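Local coordinates for UDP-glucose 4-epimerase (Brucella ovis, PDB 4WOK), which probably interconverts UDP-glucose and UDP-galactose by inverting the sugar at C4, using a bound NAD as the hydride-shuttling cofactor, at residues Ser50-Trp54 with Gly55-Glu59; Leu63-Ala66 with Arg67-Thr71; Ser268-Glu271 with Ile272-Ile276. The protein carries 2 engineered substitutions. One frame throughout, in Å; residues are numbered along the deposited sequence.

Contacts 1 and 2 are neighbours at the surface of the NAD-binding Rossmann domain, their centres about 17 Å apart. They touch where R67 NE, on helix 65-75, bonds to E59 O at the end of strand 57-59, and where V58 packs on T71. Contact 3 is partly buried and lies on helix 269-280, with its centre about 44 Å from that of contact 2 and on the opposite side of the chain's centre. Contact 1 is a loop-to-strand turn built on apolar packing and a water bridge, whereas contacts 2 and 3 are both first turns of helices: a weak aspartate cap in contact 2, a reciprocal serine-glutamate capping box in contact 3.

Contact 1 (Ser50-Trp54 with Gly55-Glu59); sequences SAVRW and GDFVE
V52 and F57 meet where the chain leaves a loop and enters strand 57-59, their side chains crossing at about a right angle. V52 holds CG1 anti to its backbone N (chi1 -176°), which carries this methyl to 3.7 Å from F57 CB. A chi1 of 173° in F57, with CG opposite the backbone N, puts the ring where V52 CG2 meets it obliquely, 4.0 Å from F57 CD1. The peptide nitrogen E59 N sits over the centre of one face of the F57 ring. A water ties the two sides of the turn together, donating to V52 O at 3.0 Å and to G55 O at 2.9 Å. G55 itself is almost fully extended. W54 turns its CB bond away from 55-59, and R53 CB rests 3.6 Å above one face of the W54 indole, offset toward the rim. R53 NE donates to S50 O at 2.8 Å, with the oxygen in the guanidinium plane, while NH1 bonds to E189 O. V52 and F57 both pack on V40 of strand 37-42. The arrangement is that of a loop leading into the outermost parallel strand, 57-59, of a Rossmann-fold sheet.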
loop_
_atom_site.group_PDB
_atom_site.type_symbol
_atom_site.label_atom_id
_atom_site.label_comp_id
_atom_site.label_asym_id
_atom_site.label_seq_id
_atom_site.Cartn_x
_atom_site.Cartn_y
_atom_site.Cartn_z
ATOM N N SER A 50 -16.622 5.036 8.380
ATOM C CA SER A 50 -17.543 5.229 7.260
ATOM C C SER A 50 -17.076 4.544 5.977
ATOM O O SER A 50 -17.841 4.431 5.018
ATOM C CB SER A 50 -17.735 6.719 6.976
ATOM O OG SER A 50 -16.486 7.301 6.667
ATOM N N ALA A 51 -15.824 4.091 5.950
ATOM C CA ALA A 51 -15.306 3.388 4.772
ATOM C C ALA A 51 -15.568 1.875 4.852
ATOM O O ALA A 51 -15.194 1.124 3.953
ATOM C CB ALA A 51 -13.812 3.651 4.605
ATOM N N VAL A 52 -16.184 1.432 5.939
ATOM C CA VAL A 52 -16.460 0.010 6.104
ATOM C C VAL A 52 -17.897 -0.229 5.634
ATOM O O VAL A 52 -18.840 -0.218 6.428
ATOM C CB VAL A 52 -16.247 -0.446 7.561
ATOM C CG1 VAL A 52 -16.441 -1.950 7.690
ATOM C CG2 VAL A 52 -14.820 -0.074 8.039
ATOM N N ARG A 53 -18.056 -0.422 4.327
ATOM C CA ARG A 53 -19.382 -0.416 3.723
ATOM C C ARG A 53 -19.787 -1.748 3.132
ATOM O O ARG A 53 -20.882 -1.853 2.598
ATOM C CB ARG A 53 -19.464 0.641 2.613
ATOM C CG ARG A 53 -18.890 1.997 3.027
ATOM C CD ARG A 53 -19.019 3.037 1.899
ATOM N NE ARG A 53 -18.233 4.235 2.213
ATOM C CZ ARG A 53 -17.807 5.103 1.302
ATOM N NH1 ARG A 53 -18.090 4.900 0.017
ATOM N NH2 ARG A 53 -17.083 6.168 1.667
ATOM N N TRP A 54 -18.920 -2.753 3.203
ATOM C CA TRP A 54 -19.176 -3.982 2.434
ATOM C C TRP A 54 -19.279 -5.250 3.264
ATOM O O TRP A 54 -19.328 -6.347 2.713
ATOM C CB TRP A 54 -18.093 -4.152 1.365
ATOM C CG TRP A 54 -18.223 -3.094 0.322
ATOM C CD1 TRP A 54 -19.013 -3.129 -0.786
ATOM C CD2 TRP A 54 -17.599 -1.811 0.334
ATOM N NE1 TRP A 54 -18.902 -1.950 -1.481
ATOM C CE2 TRP A 54 -18.026 -1.124 -0.815
ATOM C CE3 TRP A 54 -16.692 -1.186 1.193
ATOM C CZ2 TRP A 54 -17.592 0.167 -1.129
ATOM C CZ3 TRP A 54 -16.260 0.101 0.880
ATOM C CH2 TRP A 54 -16.708 0.756 -0.267
ATOM N N GLY A 55 -19.334 -5.094 4.579
ATOM C CA GLY A 55 -19.514 -6.220 5.478
ATOM C C GLY A 55 -19.356 -5.809 6.940
ATOM O O GLY A 55 -19.436 -4.629 7.280
ATOM N N ASP A 56 -19.128 -6.785 7.810
ATOM C CA ASP A 56 -19.070 -6.530 9.245
ATOM C C ASP A 56 -17.862 -5.696 9.621
ATOM O O ASP A 56 -16.873 -5.648 8.894
ATOM C CB ASP A 56 -19.039 -7.837 10.026
ATOM C CG ASP A 56 -20.399 -8.519 10.078
ATOM O OD1 ASP A 56 -21.319 -8.052 9.388
ATOM O OD2 ASP A 56 -20.537 -9.516 10.814
ATOM N N PHE A 57 -17.969 -5.032 10.764
ATOM C CA PHE A 57 -16.887 -4.214 11.308
ATOM C C PHE A 57 -16.603 -4.622 12.737
ATOM O O PHE A 57 -17.508 -4.722 13.555
ATOM C CB PHE A 57 -17.238 -2.732 11.244
ATOM C CG PHE A 57 -16.227 -1.839 11.951
ATOM C CD1 PHE A 57 -14.891 -1.864 11.585
ATOM C CD2 PHE A 57 -16.621 -0.991 12.975
ATOM C CE1 PHE A 57 -13.943 -1.030 12.230
ATOM C CE2 PHE A 57 -15.696 -0.167 13.620
ATOM C CZ PHE A 57 -14.357 -0.194 13.251
ATOM N N VAL A 58 -15.340 -4.897 13.023
ATOM C CA VAL A 58 -14.911 -5.139 14.381
ATOM C C VAL A 58 -13.888 -4.073 14.695
ATOM O O VAL A 58 -12.828 -4.064 14.083
ATOM C CB VAL A 58 -14.289 -6.521 14.549
ATOM C CG1 VAL A 58 -13.795 -6.720 15.984
ATOM C CG2 VAL A 58 -15.300 -7.624 14.169
ATOM N N GLU A 59 -14.202 -3.163 15.612
ATOM C CA GLU A 59 -13.190 -2.200 16.053
ATOM C C GLU A 59 -12.246 -2.912 17.003
ATOM O O GLU A 59 -12.679 -3.553 17.959
ATOM C CB GLU A 59 -13.811 -0.987 16.751
ATOM C CG GLU A 59 -12.827 0.185 16.966
ATOM C CD GLU A 59 -11.825 -0.012 18.122
ATOM O OE1 GLU A 59 -12.255 -0.389 19.229
ATOM O OE2 GLU A 59 -10.604 0.255 17.940
HETATM O O HOH W 1 -20.796 -2.403 5.979
#

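Contact 2 (Leu63-Ala66 with Arg67-Thr71); sequences LDQA and RLVET
The carbonyl oxygen of R67, the residue that packs against D64, is gripped twice: T71 OG1 bonds to R67 O at 2.8 Å and T71 N bonds to R67 O at 3.0 Å, the two donors coming from opposite faces of the carbonyl plane. One turn earlier, D64 O takes the amide of L68. The D64 carboxylate swings over the start of the helix with CG anti to the backbone N (chi1 -179°), and OD1 accepts from R67 N in a weak bond of 3.3 Å. Its other oxygen, OD2, lies across the aliphatic stem of R67, 3.3 Å from R67 CB and 3.5 Å from R67 CD. The extended R67 chain carries its guanidinium past the aspartate; the charged atoms do not touch, D64 OD2 and R67 NE being 4.8 Å apart, though the opposite charges may still attract weakly. NE bonds instead to E59 O. V69 turns CG2 over Q65 O, the acceptor of its own amide, at a distance of 3.3 Å. L68 packs on L110 of helix 96-116 and on Y41 of strand 37-42. D64 is thus a weakly bonded aspartate N-cap, opening a helix that flanks the parallel sheet of the Rossmann fold.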
loop_
_atom_site.group_PDB
_atom_site.type_symbol
_atom_site.label_atom_id
_atom_site.label_comp_id
_atom_site.label_asym_id
_atom_site.label_seq_id
_atom_site.Cartn_x
_atom_site.Cartn_y
_atom_site.Cartn_z
ATOM N N LEU A 63 -2.828 -5.486 18.366
ATOM C CA LEU A 63 -2.098 -5.829 19.588
ATOM C C LEU A 63 -3.004 -6.411 20.690
ATOM O O LEU A 63 -2.519 -6.885 21.715
ATOM C CB LEU A 63 -1.364 -4.587 20.130
ATOM C CG LEU A 63 -0.218 -4.104 19.232
ATOM C CD1 LEU A 63 0.234 -2.664 19.642
ATOM C CD2 LEU A 63 0.957 -5.082 19.305
ATOM N N ASP A 64 -4.316 -6.310 20.504
ATOM C CA ASP A 64 -5.286 -6.865 21.447
ATOM C C ASP A 64 -5.483 -8.320 21.038
ATOM O O ASP A 64 -6.419 -8.641 20.303
ATOM C CB ASP A 64 -6.592 -6.070 21.389
ATOM C CG ASP A 64 -7.665 -6.564 22.365
ATOM O OD1 ASP A 64 -7.507 -7.618 23.023
ATOM O OD2 ASP A 64 -8.688 -5.856 22.472
ATOM N N GLN A 65 -4.579 -9.194 21.462
ATOM C CA GLN A 65 -4.536 -10.525 20.861
ATOM C C GLN A 65 -5.792 -11.339 21.181
ATOM O O GLN A 65 -6.258 -12.080 20.325
ATOM C CB GLN A 65 -3.301 -11.311 21.295
ATOM C CG GLN A 65 -3.060 -12.517 20.367
ATOM C CD GLN A 65 -1.897 -13.370 20.798
ATOM O OE1 GLN A 65 -0.751 -13.099 20.442
ATOM N NE2 GLN A 65 -2.177 -14.402 21.574
ATOM N N ALA A 66 -6.359 -11.174 22.376
ATOM C CA ALA A 66 -7.603 -11.893 22.705
ATOM C C ALA A 66 -8.723 -11.501 21.744
ATOM O O ALA A 66 -9.458 -12.348 21.240
ATOM C CB ALA A 66 -8.033 -11.622 24.151
ATOM N N ARG A 67 -8.858 -10.210 21.484
ATOM C CA ARG A 67 -9.931 -9.748 20.627
ATOM C C ARG A 67 -9.727 -10.218 19.195
ATOM O O ARG A 67 -10.684 -10.533 18.499
ATOM C CB ARG A 67 -10.030 -8.226 20.663
ATOM C CG ARG A 67 -11.266 -7.669 19.953
ATOM C CD ARG A 67 -11.450 -6.224 20.365
ATOM N NE ARG A 67 -12.626 -5.623 19.757
ATOM C CZ ARG A 67 -13.865 -5.782 20.205
ATOM N NH1 ARG A 67 -14.099 -6.539 21.277
ATOM N NH2 ARG A 67 -14.867 -5.189 19.576
ATOM N N LEU A 68 -8.476 -10.244 18.751
ATOM C CA LEU A 68 -8.181 -10.702 17.396
ATOM C C LEU A 68 -8.460 -12.208 17.251
ATOM O O LEU A 68 -9.065 -12.657 16.269
ATOM C CB LEU A 68 -6.731 -10.373 17.054
ATOM C CG LEU A 68 -6.252 -10.507 15.614
ATOM C CD1 LEU A 68 -7.178 -9.772 14.630
ATOM C CD2 LEU A 68 -4.840 -9.951 15.558
ATOM N N VAL A 69 -8.032 -12.988 18.236
ATOM C CA VAL A 69 -8.340 -14.423 18.240
ATOM C C VAL A 69 -9.850 -14.675 18.264
ATOM O O VAL A 69 -10.374 -15.523 17.521
ATOM C CB VAL A 69 -7.667 -15.116 19.441
ATOM C CG1 VAL A 69 -8.227 -16.516 19.657
ATOM C CG2 VAL A 69 -6.152 -15.171 19.238
ATOM N N GLU A 70 -10.553 -13.934 19.113
ATOM C CA GLU A 70 -12.006 -14.048 19.218
ATOM C C GLU A 70 -12.643 -13.834 17.853
ATOM O O GLU A 70 -13.556 -14.555 17.441
ATOM C CB GLU A 70 -12.535 -13.020 20.210
ATOM C CG GLU A 70 -14.032 -13.058 20.475
ATOM C CD GLU A 70 -14.443 -11.934 21.419
ATOM O OE1 GLU A 70 -14.197 -12.048 22.639
ATOM O OE2 GLU A 70 -14.982 -10.915 20.934
ATOM N N THR A 71 -12.130 -12.829 17.154
ATOM C CA THR A 71 -12.656 -12.471 15.848
ATOM C C THR A 71 -12.406 -13.566 14.836
ATOM O O THR A 71 -13.302 -13.934 14.073
ATOM C CB THR A 71 -12.030 -11.165 15.351
ATOM O OG1 THR A 71 -12.366 -10.120 16.264
ATOM C CG2 THR A 71 -12.569 -10.810 13.965
#

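Contact 3 (Ser268-Glu271 with Ile272-Ile276); sequences SIRE and IVQSI
R270 and Q274, one helical turn apart, bring their side chains together at about a right angle. R270 CG lies 3.7 Å from Q274 CD, the guanidinium and amide planes being turned 64° apart. R270 CG stands anti to the backbone N (chi1 -179°), and the chain then bends at both chi2 and chi3, which leaves the methylenes, not the charged end, against the amide. Q274 CG comes within 3.1 Å of R270 O, the same oxygen that accepts Q274 N at 2.8 Å. Beside them I269 and V273 touch more loosely, their CG2 methyls 4.4 Å apart.

What positions this turn is the helix start. S268 OG accepts from E271 N at 3.1 Å, and E271 OE2 answers by accepting S268 N at 2.9 Å, reached from above the carboxylate plane. In E271 a chi1 of -64° sets CG beside the backbone N, and from there the extended chain reaches back to S268 N. Farther out, D226 OD2 bonds to S268 OG and T228 OG1 takes the amide of R270, while I272 packs on L200 of helix 200-209.

The pair is a classic capping box: two amides at the helix start, those of S268 and E271, each meet a side-chain acceptor, and the carboxylate of E271 would probably be favoured in its charged form by the positive end of the helix dipole.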
loop_
_atom_site.group_PDB
_atom_site.type_symbol
_atom_site.label_atom_id
_atom_site.label_comp_id
_atom_site.label_asym_id
_atom_site.label_seq_id
_atom_site.Cartn_x
_atom_site.Cartn_y
_atom_site.Cartn_z
ATOM N N SER A 268 7.763 10.915 -13.286
ATOM C CA SER A 268 8.443 12.043 -12.665
ATOM C C SER A 268 7.452 13.006 -12.012
ATOM O O SER A 268 6.262 13.002 -12.332
ATOM C CB SER A 268 9.294 12.795 -13.691
ATOM O OG SER A 268 8.495 13.697 -14.427
ATOM N N ILE A 269 7.954 13.824 -11.094
ATOM C CA ILE A 269 7.149 14.858 -10.441
ATOM C C ILE A 269 6.536 15.805 -11.470
ATOM O O ILE A 269 5.357 16.171 -11.381
ATOM C CB ILE A 269 7.996 15.694 -9.444
ATOM C CG1 ILE A 269 8.661 14.800 -8.393
ATOM C CG2 ILE A 269 7.151 16.784 -8.807
ATOM C CD1 ILE A 269 7.723 14.272 -7.340
ATOM N N ARG A 270 7.354 16.206 -12.442
ATOM C CA ARG A 270 6.908 17.120 -13.483
ATOM C C ARG A 270 5.717 16.537 -14.235
ATOM O O ARG A 270 4.719 17.229 -14.441
ATOM C CB ARG A 270 8.053 17.443 -14.452
ATOM C CG ARG A 270 7.675 18.410 -15.571
ATOM C CD ARG A 270 7.358 19.804 -15.031
ATOM N NE ARG A 270 8.533 20.453 -14.448
ATOM C CZ ARG A 270 8.483 21.369 -13.485
ATOM N NH1 ARG A 270 7.312 21.753 -12.986
ATOM N NH2 ARG A 270 9.607 21.897 -13.016
ATOM N N GLU A 271 5.807 15.259 -14.612
ATOM C CA GLU A 271 4.715 14.601 -15.327
ATOM C C GLU A 271 3.420 14.693 -14.534
ATOM O O GLU A 271 2.355 14.978 -15.079
ATOM C CB GLU A 271 5.031 13.131 -15.592
ATOM C CG GLU A 271 6.216 12.848 -16.502
ATOM C CD GLU A 271 6.458 11.350 -16.644
ATOM O OE1 GLU A 271 5.608 10.669 -17.257
ATOM O OE2 GLU A 271 7.475 10.845 -16.124
ATOM N N ILE A 272 3.527 14.439 -13.234
ATOM C CA ILE A 272 2.369 14.471 -12.358
ATOM C C ILE A 272 1.764 15.868 -12.300
ATOM O O ILE A 272 0.566 16.046 -12.493
ATOM C CB ILE A 272 2.743 13.995 -10.939
ATOM C CG1 ILE A 272 2.916 12.476 -10.946
ATOM C CG2 ILE A 272 1.676 14.403 -9.929
ATOM C CD1 ILE A 272 3.645 11.942 -9.747
ATOM N N VAL A 273 2.604 16.859 -12.042
ATOM C CA VAL A 273 2.155 18.239 -11.988
ATOM C C VAL A 273 1.526 18.655 -13.322
ATOM O O VAL A 273 0.446 19.247 -13.353
ATOM C CB VAL A 273 3.326 19.169 -11.621
ATOM C CG1 VAL A 273 3.040 20.598 -12.030
ATOM C CG2 VAL A 273 3.609 19.059 -10.133
ATOM N N GLN A 274 2.183 18.302 -14.419
ATOM C CA GLN A 274 1.657 18.605 -15.752
ATOM C C GLN A 274 0.299 17.960 -15.980
ATOM O O GLN A 274 -0.624 18.599 -16.481
ATOM C CB GLN A 274 2.622 18.132 -16.832
ATOM C CG GLN A 274 3.909 18.916 -16.925
ATOM C CD GLN A 274 4.857 18.314 -17.948
ATOM O OE1 GLN A 274 5.026 17.092 -18.013
ATOM N NE2 GLN A 274 5.469 19.167 -18.760
ATOM N N SER A 275 0.185 16.688 -15.604
ATOM C CA SER A 275 -1.051 15.939 -15.789
ATOM C C SER A 275 -2.200 16.566 -15.001
ATOM O O SER A 275 -3.310 16.698 -15.516
ATOM C CB SER A 275 -0.851 14.477 -15.375
ATOM O OG SER A 275 -2.008 13.706 -15.650
ATOM N N ILE A 276 -1.930 16.956 -13.758
ATOM C CA ILE A 276 -2.931 17.614 -12.921
ATOM C C ILE A 276 -3.443 18.919 -13.544
ATOM O O ILE A 276 -4.652 19.172 -13.582
ATOM C CB ILE A 276 -2.366 17.921 -11.523
ATOM C CG1 ILE A 276 -2.117 16.622 -10.754
ATOM C CG2 ILE A 276 -3.308 18.826 -10.744
ATOM C CD1 ILE A 276 -1.373 16.816 -9.450
#